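Local coordinates for protein probable enoyl-CoA hydratase/isomerase (Pseudomonas aeruginosa PAO1, PDB 5WYD) that probably acts as an enoyl-CoA hydratase/isomerase of the crotonase family, with a likely role in making the diffusible signal factor, at residues His54-Asp59 with Asp107-Ser112; Ser44-Arg49 with Ala95-Glu100. The protein carries 1 engineered substitution. One frame throughout, in Å; residues are numbered along the deposited sequence.

In the fold
Helix 42-57 takes part in both contacts. Its first half supplies Ser44-Arg49 to contact 2, and its C-terminal end supplies His54-Asp59 to contact 1. The chain then runs through strand 63-68 to helix 88-106, where Ala95-Glu100 closes the loop of contact 2. Just beyond that helix, Asp107-Ser112 closes contact 1 on the way into strand 111-116. The segments alternate along the sequence, so the two loops cross and neither nests within the other. The contact centres lie about 16 Å apart. Together they hold helix 42-57 against helix 88-106 and against the turn that follows it, beside the main sheet of the crotonase fold.

Contact 1: residues His54-Asp59 with Asp107-Ser112; sequences HLNRDD and DFRGVS
Asn56, in the last turn of helix 42-57, faces Arg109 in the turn between helix 88-106 and strand 111-116, their CA atoms 6.1 Å apart. In this crotonase fold the contact thus joins the C-terminal end of one helix to the connection that leads from the next helix into the central sheet. Phe108 and Leu55 form its apolar side: Leu55 CB comes within 4.1 Å of Phe108 CE1, and both side chains also rest on Leu64 of strand 63-68, the strand next to 111-116. The Phe108 ring is covered on one face by its own turn, with Gly110 N 3.3 Å above the ring plane and over the centre. The Asn56 amide sits at the ring's edge, the two planes 21° apart. Arg109 forms the polar side. Its CG stands between the backbone N and the carbonyl carbon (chi1 56°), and from there the chain runs straight out to NE, carrying the guanidinium past Asn56 to Asp58 O, a hydrogen bond modelled so short that its length is doubtful. Arg220 brings a second positive charge close to Arg109 NE, which Asp59 probably helps to offset. Asp58 turns its own carboxylate to Asp60 N. Asp59 adds a nearly straight hydrogen bond that is also a salt bridge, Arg109 NH2 to Asp59 OD1 at 2.9 Å, in the guanidinium plane but on the anti side of the carboxylate, 35° out of its plane.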
ATOM      1  N   HIS A  54      24.358  -5.345  19.290  1.00 41.18           N
ATOM      2  CA  HIS A  54      25.528  -4.778  19.934  1.00 34.58           C
ATOM      3  C   HIS A  54      26.281  -3.901  18.954  1.00 30.68           C
ATOM      4  O   HIS A  54      26.768  -2.824  19.314  1.00 35.49           O
ATOM      5  CB  HIS A  54      26.416  -5.907  20.445  1.00 49.45           C
ATOM      6  CG  HIS A  54      25.914  -6.538  21.705  1.00 68.63           C
ATOM      7  ND1 HIS A  54      24.869  -7.435  21.708  1.00 64.18           N
ATOM      8  CD2 HIS A  54      26.326  -6.431  22.992  1.00 73.42           C
ATOM      9  CE1 HIS A  54      24.645  -7.840  22.946  1.00 67.90           C
ATOM     10  NE2 HIS A  54      25.519  -7.252  23.743  1.00 68.73           N
ATOM     11  N   LEU A  55      26.381  -4.361  17.704  1.00 29.83           N
ATOM     12  CA  LEU A  55      27.086  -3.610  16.676  1.00 35.94           C
ATOM     13  C   LEU A  55      26.392  -2.285  16.403  1.00 37.29           C
ATOM     14  O   LEU A  55      27.038  -1.228  16.313  1.00 32.72           O
ATOM     15  CB  LEU A  55      27.151  -4.455  15.409  1.00 33.83           C
ATOM     16  CG  LEU A  55      27.930  -5.762  15.522  1.00 33.70           C
ATOM     17  CD1 LEU A  55      27.977  -6.468  14.182  1.00 23.67           C
ATOM     18  CD2 LEU A  55      29.320  -5.554  16.115  1.00 31.59           C
ATOM     19  N   ASN A  56      25.064  -2.319  16.348  1.00 35.77           N
ATOM     20  CA  ASN A  56      24.305  -1.100  16.146  1.00 30.15           C
ATOM     21  C   ASN A  56      24.580  -0.110  17.246  1.00 40.30           C
ATOM     22  O   ASN A  56      24.549   1.095  17.017  1.00 58.75           O
ATOM     23  CB  ASN A  56      22.825  -1.413  16.117  1.00 31.45           C
ATOM     24  CG  ASN A  56      22.417  -2.015  14.843  1.00 44.01           C
ATOM     25  OD1 ASN A  56      21.450  -2.760  14.766  1.00 65.89           O
ATOM     26  ND2 ASN A  56      23.159  -1.699  13.806  1.00 43.07           N
ATOM     27  N   ARG A  57      24.733  -0.589  18.468  1.00 40.20           N
ATOM     28  CA  ARG A  57      25.034   0.322  19.558  1.00 47.96           C
ATOM     29  C   ARG A  57      26.419   0.948  19.420  1.00 50.21           C
ATOM     30  O   ARG A  57      26.592   2.133  19.722  1.00 59.54           O
ATOM     31  CB  ARG A  57      24.894  -0.407  20.881  1.00 54.16           C
ATOM     32  CG  ARG A  57      23.476  -0.860  21.143  1.00 61.43           C
ATOM     33  CD  ARG A  57      23.348  -1.324  22.582  1.00 61.18           C
ATOM     34  NE  ARG A  57      22.032  -1.878  22.862  1.00 71.90           N
ATOM     35  CZ  ARG A  57      21.748  -3.177  22.797  1.00 73.47           C
ATOM     36  NH1 ARG A  57      22.691  -4.047  22.458  1.00 62.78           N
ATOM     37  NH2 ARG A  57      20.521  -3.608  23.064  1.00 75.17           N
ATOM     38  N   ASP A  58      27.419   0.180  18.986  1.00 40.74           N
ATOM     39  CA  ASP A  58      28.765   0.723  18.902  1.00 33.24           C
ATOM     40  C   ASP A  58      28.906   1.717  17.760  1.00 35.83           C
ATOM     41  O   ASP A  58      28.614   1.389  16.605  1.00 45.88           O
ATOM     42  CB  ASP A  58      29.771  -0.395  18.720  1.00 33.43           C
ATOM     43  CG  ASP A  58      31.163   0.079  18.941  1.00 30.22           C
ATOM     44  OD1 ASP A  58      31.363   1.313  18.965  1.00 28.87           O
ATOM     45  OD2 ASP A  58      32.055  -0.770  19.127  1.00 44.55           O
ATOM     46  N   ASP A  59      29.468   2.892  18.052  1.00 41.81           N
ATOM     47  CA  ASP A  59      29.650   3.907  17.018  1.00 33.94           C
ATOM     48  C   ASP A  59      30.978   3.776  16.304  1.00 47.89           C
ATOM     49  O   ASP A  59      31.204   4.477  15.309  1.00 48.44           O
ATOM     50  CB  ASP A  59      29.559   5.309  17.611  1.00 35.41           C
ATOM     51  CG  ASP A  59      28.237   5.564  18.263  1.00 55.30           C
ATOM     52  OD1 ASP A  59      27.412   4.630  18.277  1.00 58.44           O
ATOM     53  OD2 ASP A  59      28.004   6.693  18.732  1.00 76.41           O
ATOM     54  N   ASP A 107      18.736  -4.956   8.900  1.00 30.81           N
ATOM     55  CA  ASP A 107      18.558  -3.672   9.541  1.00 44.14           C
ATOM     56  C   ASP A 107      19.835  -3.129  10.183  1.00 46.77           C
ATOM     57  O   ASP A 107      19.759  -2.142  10.921  1.00 48.50           O
ATOM     58  CB  ASP A 107      17.449  -3.776  10.576  1.00 40.42           C
ATOM     59  CG  ASP A 107      16.105  -3.955   9.945  1.00 49.14           C
ATOM     60  OD1 ASP A 107      16.002  -3.823   8.709  1.00 43.34           O
ATOM     61  OD2 ASP A 107      15.147  -4.252  10.685  1.00 64.78           O
ATOM     62  N   PHE A 108      20.995  -3.753   9.960  1.00 47.99           N
ATOM     63  CA  PHE A 108      22.210  -3.201  10.540  1.00 41.01           C
ATOM     64  C   PHE A 108      22.388  -1.780  10.019  1.00 48.77           C
ATOM     65  O   PHE A 108      22.261  -1.535   8.816  1.00 53.28           O
ATOM     66  CB  PHE A 108      23.409  -4.084  10.186  1.00 32.22           C
ATOM     67  CG  PHE A 108      24.733  -3.459  10.523  1.00 42.68           C
ATOM     68  CD1 PHE A 108      24.928  -2.857  11.736  1.00 33.92           C
ATOM     69  CD2 PHE A 108      25.786  -3.510   9.645  1.00 38.61           C
ATOM     70  CE1 PHE A 108      26.140  -2.267  12.055  1.00 45.27           C
ATOM     71  CE2 PHE A 108      27.002  -2.923   9.965  1.00 34.88           C
ATOM     72  CZ  PHE A 108      27.169  -2.309  11.163  1.00 33.32           C
ATOM     73  N   ARG A 109      22.650  -0.832  10.924  1.00 44.14           N
ATOM     74  CA  ARG A 109      22.737   0.565  10.495  1.00 43.79           C
ATOM     75  C   ARG A 109      23.882   0.783   9.519  1.00 43.92           C
ATOM     76  O   ARG A 109      23.762   1.575   8.581  1.00 51.66           O
ATOM     77  CB  ARG A 109      22.883   1.499  11.692  1.00 49.79           C
ATOM     78  CG  ARG A 109      24.034   1.227  12.626  1.00 33.45           C
ATOM     79  CD  ARG A 109      24.055   2.294  13.694  1.00 34.20           C
ATOM     80  NE  ARG A 109      25.250   2.172  14.514  1.00 46.04           N
ATOM     81  CZ  ARG A 109      25.629   3.062  15.422  1.00 49.37           C
ATOM     82  NH1 ARG A 109      24.918   4.164  15.627  1.00 49.52           N
ATOM     83  NH2 ARG A 109      26.736   2.851  16.109  1.00 58.83           N
ATOM     84  N   GLY A 110      25.019   0.149   9.772  1.00 52.71           N
ATOM     85  CA  GLY A 110      26.133   0.195   8.858  1.00 45.17           C
ATOM     86  C   GLY A 110      25.933  -0.738   7.688  1.00 46.21           C
ATOM     87  O   GLY A 110      24.989  -1.516   7.642  1.00 63.75           O
ATOM     88  N   VAL A 111      26.774  -0.563   6.672  1.00 39.09           N
ATOM     89  CA  VAL A 111      26.714  -1.424   5.499  1.00 34.50           C
ATOM     90  C   VAL A 111      27.207  -2.825   5.844  1.00 31.79           C
ATOM     91  O   VAL A 111      28.186  -3.014   6.573  1.00 16.50           O
ATOM     92  CB  VAL A 111      27.528  -0.819   4.345  1.00 28.93           C
ATOM     93  CG1 VAL A 111      28.952  -0.703   4.759  1.00 41.38           C
ATOM     94  CG2 VAL A 111      27.418  -1.689   3.121  1.00 35.51           C
ATOM     95  N   SER A 112      26.522  -3.819   5.316  1.00 26.53           N
ATOM     96  CA  SER A 112      26.858  -5.215   5.500  1.00 27.86           C
ATOM     97  C   SER A 112      27.287  -5.745   4.140  1.00 29.28           C
ATOM     98  O   SER A 112      26.621  -5.502   3.129  1.00 33.62           O
ATOM     99  CB  SER A 112      25.675  -6.001   6.084  1.00 31.97           C
ATOM    100  OG  SER A 112      24.499  -5.921   5.285  1.00 30.11           O
TER

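Contact 2: residues Ser44-Arg49 with Ala95-Glu100; sequences SLIGLR and ARRFGE
Arg49 swings CG away from its own backbone nitrogen (chi1 177°) and then bends at chi3 (-25°, close to eclipsed), which sets the guanidinium alongside Glu100; the glutamate stays extended beyond CG, and the two side chains lie side by side, pointing the same way. The salt bridge brings Arg49 NH2 to 2.8 Å from Glu100 OE1, yet the oxygen lies over a face of the guanidinium and no N-H is aimed at it, so this is attraction between charges alone. The other carboxylate oxygen is held within its own helix: Glu100 OE2 takes a hydrogen bond from Arg96 NE at 2.9 Å through its anti lone pair, in the plane of that guanidinium. Arg97 bends at chi2 and crosses Arg49, the two guanidinium planes almost perpendicular, with Arg97 CD 3.8 Å from Arg49 NH2 at the edge of the group. Arg97 NH2 makes a long ion pair with Glu100 OE2, 3.8 Å, and the shared carboxylate probably offsets the nearness of the two cations; Arg97 NE is buried here without a partner. Ile46 lies side by side with Arg97, its CG1 against the CD and NE end. Beside these charged groups Leu45 CD1 stands 3.9 Å from the centroid of the Phe98 ring, almost on its normal, in a CH-pi contact, and touches Arg97 CB at 3.7 Å. Arg96 also makes salt bridges to Glu243 and Asp247 of a neighbouring subunit. The axes of segments 44-49 and 95-100 approach to 9.1 Å, 30° from parallel, joined by a four-residue salt-bridge network beside the sheet of a crotonase fold.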
ATOM      1  N   SER A  44      23.715 -20.174  16.881  1.00 70.06           N
ATOM      2  CA  SER A  44      24.250 -19.193  15.947  1.00 63.96           C
ATOM      3  C   SER A  44      23.247 -18.077  15.634  1.00 53.71           C
ATOM      4  O   SER A  44      23.604 -16.893  15.651  1.00 56.27           O
ATOM      5  CB  SER A  44      24.719 -19.921  14.684  1.00 58.94           C
ATOM      6  OG  SER A  44      23.695 -20.717  14.111  1.00 54.30           O
ATOM      7  N   LEU A  45      21.983 -18.426  15.379  1.00 48.66           N
ATOM      8  CA  LEU A  45      21.002 -17.417  14.979  1.00 45.53           C
ATOM      9  C   LEU A  45      20.752 -16.373  16.059  1.00 43.25           C
ATOM     10  O   LEU A  45      20.642 -15.179  15.753  1.00 35.84           O
ATOM     11  CB  LEU A  45      19.687 -18.081  14.586  1.00 51.99           C
ATOM     12  CG  LEU A  45      19.733 -18.906  13.304  1.00 39.68           C
ATOM     13  CD1 LEU A  45      18.389 -19.477  12.998  1.00 35.84           C
ATOM     14  CD2 LEU A  45      20.158 -18.014  12.190  1.00 36.66           C
ATOM     15  N   ILE A  46      20.592 -16.794  17.314  1.00 35.44           N
ATOM     16  CA  ILE A  46      20.367 -15.796  18.355  1.00 31.26           C
ATOM     17  C   ILE A  46      21.575 -14.890  18.471  1.00 38.43           C
ATOM     18  O   ILE A  46      21.444 -13.661  18.503  1.00 39.25           O
ATOM     19  CB  ILE A  46      20.040 -16.448  19.708  1.00 39.18           C
ATOM     20  CG1 ILE A  46      18.693 -17.168  19.665  1.00 34.89           C
ATOM     21  CG2 ILE A  46      20.017 -15.384  20.789  1.00 31.85           C
ATOM     22  CD1 ILE A  46      18.436 -17.980  20.909  1.00 48.28           C
ATOM     23  N   GLY A  47      22.775 -15.470  18.463  1.00 42.28           N
ATOM     24  CA  GLY A  47      23.947 -14.634  18.568  1.00 41.99           C
ATOM     25  C   GLY A  47      23.958 -13.608  17.460  1.00 39.66           C
ATOM     26  O   GLY A  47      24.154 -12.416  17.710  1.00 51.97           O
ATOM     27  N   LEU A  48      23.594 -14.037  16.250  1.00 31.99           N
ATOM     28  CA  LEU A  48      23.622 -13.128  15.119  1.00 26.86           C
ATOM     29  C   LEU A  48      22.725 -11.939  15.377  1.00 36.80           C
ATOM     30  O   LEU A  48      23.169 -10.791  15.296  1.00 32.34           O
ATOM     31  CB  LEU A  48      23.180 -13.851  13.867  1.00 32.33           C
ATOM     32  CG  LEU A  48      23.121 -12.827  12.752  1.00 34.41           C
ATOM     33  CD1 LEU A  48      24.464 -12.162  12.592  1.00 34.22           C
ATOM     34  CD2 LEU A  48      22.652 -13.508  11.475  1.00 28.42           C
ATOM     35  N   ARG A  49      21.486 -12.197  15.794  1.00 31.02           N
ATOM     36  CA  ARG A  49      20.623 -11.090  16.159  1.00 23.69           C
ATOM     37  C   ARG A  49      21.257 -10.276  17.272  1.00 29.73           C
ATOM     38  O   ARG A  49      21.404  -9.057  17.169  1.00 39.08           O
ATOM     39  CB  ARG A  49      19.289 -11.616  16.647  1.00 15.27           C
ATOM     40  CG  ARG A  49      18.398 -10.495  17.100  1.00 44.23           C
ATOM     41  CD  ARG A  49      17.314 -10.940  18.054  1.00 32.40           C
ATOM     42  NE  ARG A  49      16.966 -12.340  17.905  1.00 22.39           N
ATOM     43  CZ  ARG A  49      16.624 -13.104  18.930  1.00 35.40           C
ATOM     44  NH1 ARG A  49      16.613 -12.578  20.146  1.00 31.86           N
ATOM     45  NH2 ARG A  49      16.290 -14.377  18.740  1.00 37.40           N
ATOM     46  N   ALA A  95      11.717 -21.127  12.255  1.00 37.96           N
ATOM     47  CA  ALA A  95      11.354 -20.156  11.230  1.00 31.60           C
ATOM     48  C   ALA A  95      11.388 -18.732  11.792  1.00 42.97           C
ATOM     49  O   ALA A  95      11.824 -17.796  11.109  1.00 27.73           O
ATOM     50  CB  ALA A  95       9.974 -20.480  10.667  1.00 35.48           C
ATOM     51  N   ARG A  96      10.934 -18.555  13.039  1.00 40.14           N
ATOM     52  CA  ARG A  96      10.961 -17.242  13.675  1.00 37.42           C
ATOM     53  C   ARG A  96      12.393 -16.751  13.844  1.00 43.07           C
ATOM     54  O   ARG A  96      12.702 -15.594  13.531  1.00 41.50           O
ATOM     55  CB  ARG A  96      10.229 -17.334  15.016  1.00 51.57           C
ATOM     56  CG  ARG A  96      10.106 -16.063  15.821  1.00 43.77           C
ATOM     57  CD  ARG A  96       9.076 -15.115  15.259  1.00 41.09           C
ATOM     58  NE  ARG A  96       9.167 -13.861  15.968  1.00 31.19           N
ATOM     59  CZ  ARG A  96       8.184 -12.989  16.083  1.00 41.80           C
ATOM     60  NH1 ARG A  96       8.361 -11.869  16.763  1.00 43.39           N
ATOM     61  NH2 ARG A  96       7.027 -13.240  15.536  1.00 43.17           N
ATOM     62  N   ARG A  97      13.289 -17.651  14.269  1.00 51.29           N
ATOM     63  CA  ARG A  97      14.684 -17.299  14.508  1.00 50.42           C
ATOM     64  C   ARG A  97      15.367 -16.816  13.240  1.00 47.45           C
ATOM     65  O   ARG A  97      16.128 -15.844  13.274  1.00 65.64           O
ATOM     66  CB  ARG A  97      15.427 -18.511  15.057  1.00 63.89           C
ATOM     67  CG  ARG A  97      15.083 -18.922  16.482  1.00 65.37           C
ATOM     68  CD  ARG A  97      15.239 -17.778  17.444  1.00 64.17           C
ATOM     69  NE  ARG A  97      14.746 -18.099  18.780  1.00 74.39           N
ATOM     70  CZ  ARG A  97      13.511 -17.856  19.214  1.00 74.36           C
ATOM     71  NH1 ARG A  97      13.179 -18.187  20.458  1.00 68.26           N
ATOM     72  NH2 ARG A  97      12.607 -17.298  18.413  1.00 49.36           N
ATOM     73  N   PHE A  98      15.143 -17.497  12.119  1.00 36.40           N
ATOM     74  CA  PHE A  98      15.754 -17.039  10.876  1.00 37.63           C
ATOM     75  C   PHE A  98      15.263 -15.658  10.521  1.00 37.93           C
ATOM     76  O   PHE A  98      16.047 -14.779  10.149  1.00 37.38           O
ATOM     77  CB  PHE A  98      15.440 -17.966   9.706  1.00 52.33           C
ATOM     78  CG  PHE A  98      16.390 -19.114   9.557  1.00 57.65           C
ATOM     79  CD1 PHE A  98      17.670 -18.891   9.110  1.00 40.69           C
ATOM     80  CD2 PHE A  98      15.978 -20.418   9.769  1.00 55.35           C
ATOM     81  CE1 PHE A  98      18.563 -19.919   8.941  1.00 43.59           C
ATOM     82  CE2 PHE A  98      16.856 -21.472   9.575  1.00 63.33           C
ATOM     83  CZ  PHE A  98      18.160 -21.211   9.181  1.00 59.94           C
ATOM     84  N   GLY A  99      13.957 -15.448  10.621  1.00 36.03           N
ATOM     85  CA  GLY A  99      13.426 -14.153  10.271  1.00 39.95           C
ATOM     86  C   GLY A  99      13.994 -13.069  11.157  1.00 35.82           C
ATOM     87  O   GLY A  99      14.519 -12.071  10.672  1.00 36.50           O
ATOM     88  N   GLU A 100      13.995 -13.307  12.467  1.00 41.45           N
ATOM     89  CA  GLU A 100      14.499 -12.301  13.394  1.00 41.00           C
ATOM     90  C   GLU A 100      15.962 -11.997  13.148  1.00 34.06           C
ATOM     91  O   GLU A 100      16.362 -10.825  13.068  1.00 26.00           O
ATOM     92  CB  GLU A 100      14.315 -12.761  14.841  1.00 41.15           C
ATOM     93  CG  GLU A 100      12.904 -13.029  15.278  1.00 40.57           C
ATOM     94  CD  GLU A 100      12.850 -13.559  16.702  1.00 60.52           C
ATOM     95  OE1 GLU A 100      13.910 -13.684  17.352  1.00 61.21           O
ATOM     96  OE2 GLU A 100      11.737 -13.781  17.210  1.00 56.01           O
TER
HETATM   97  O   HOH W   1      16.929 -15.328  15.487  1.00 26.98           O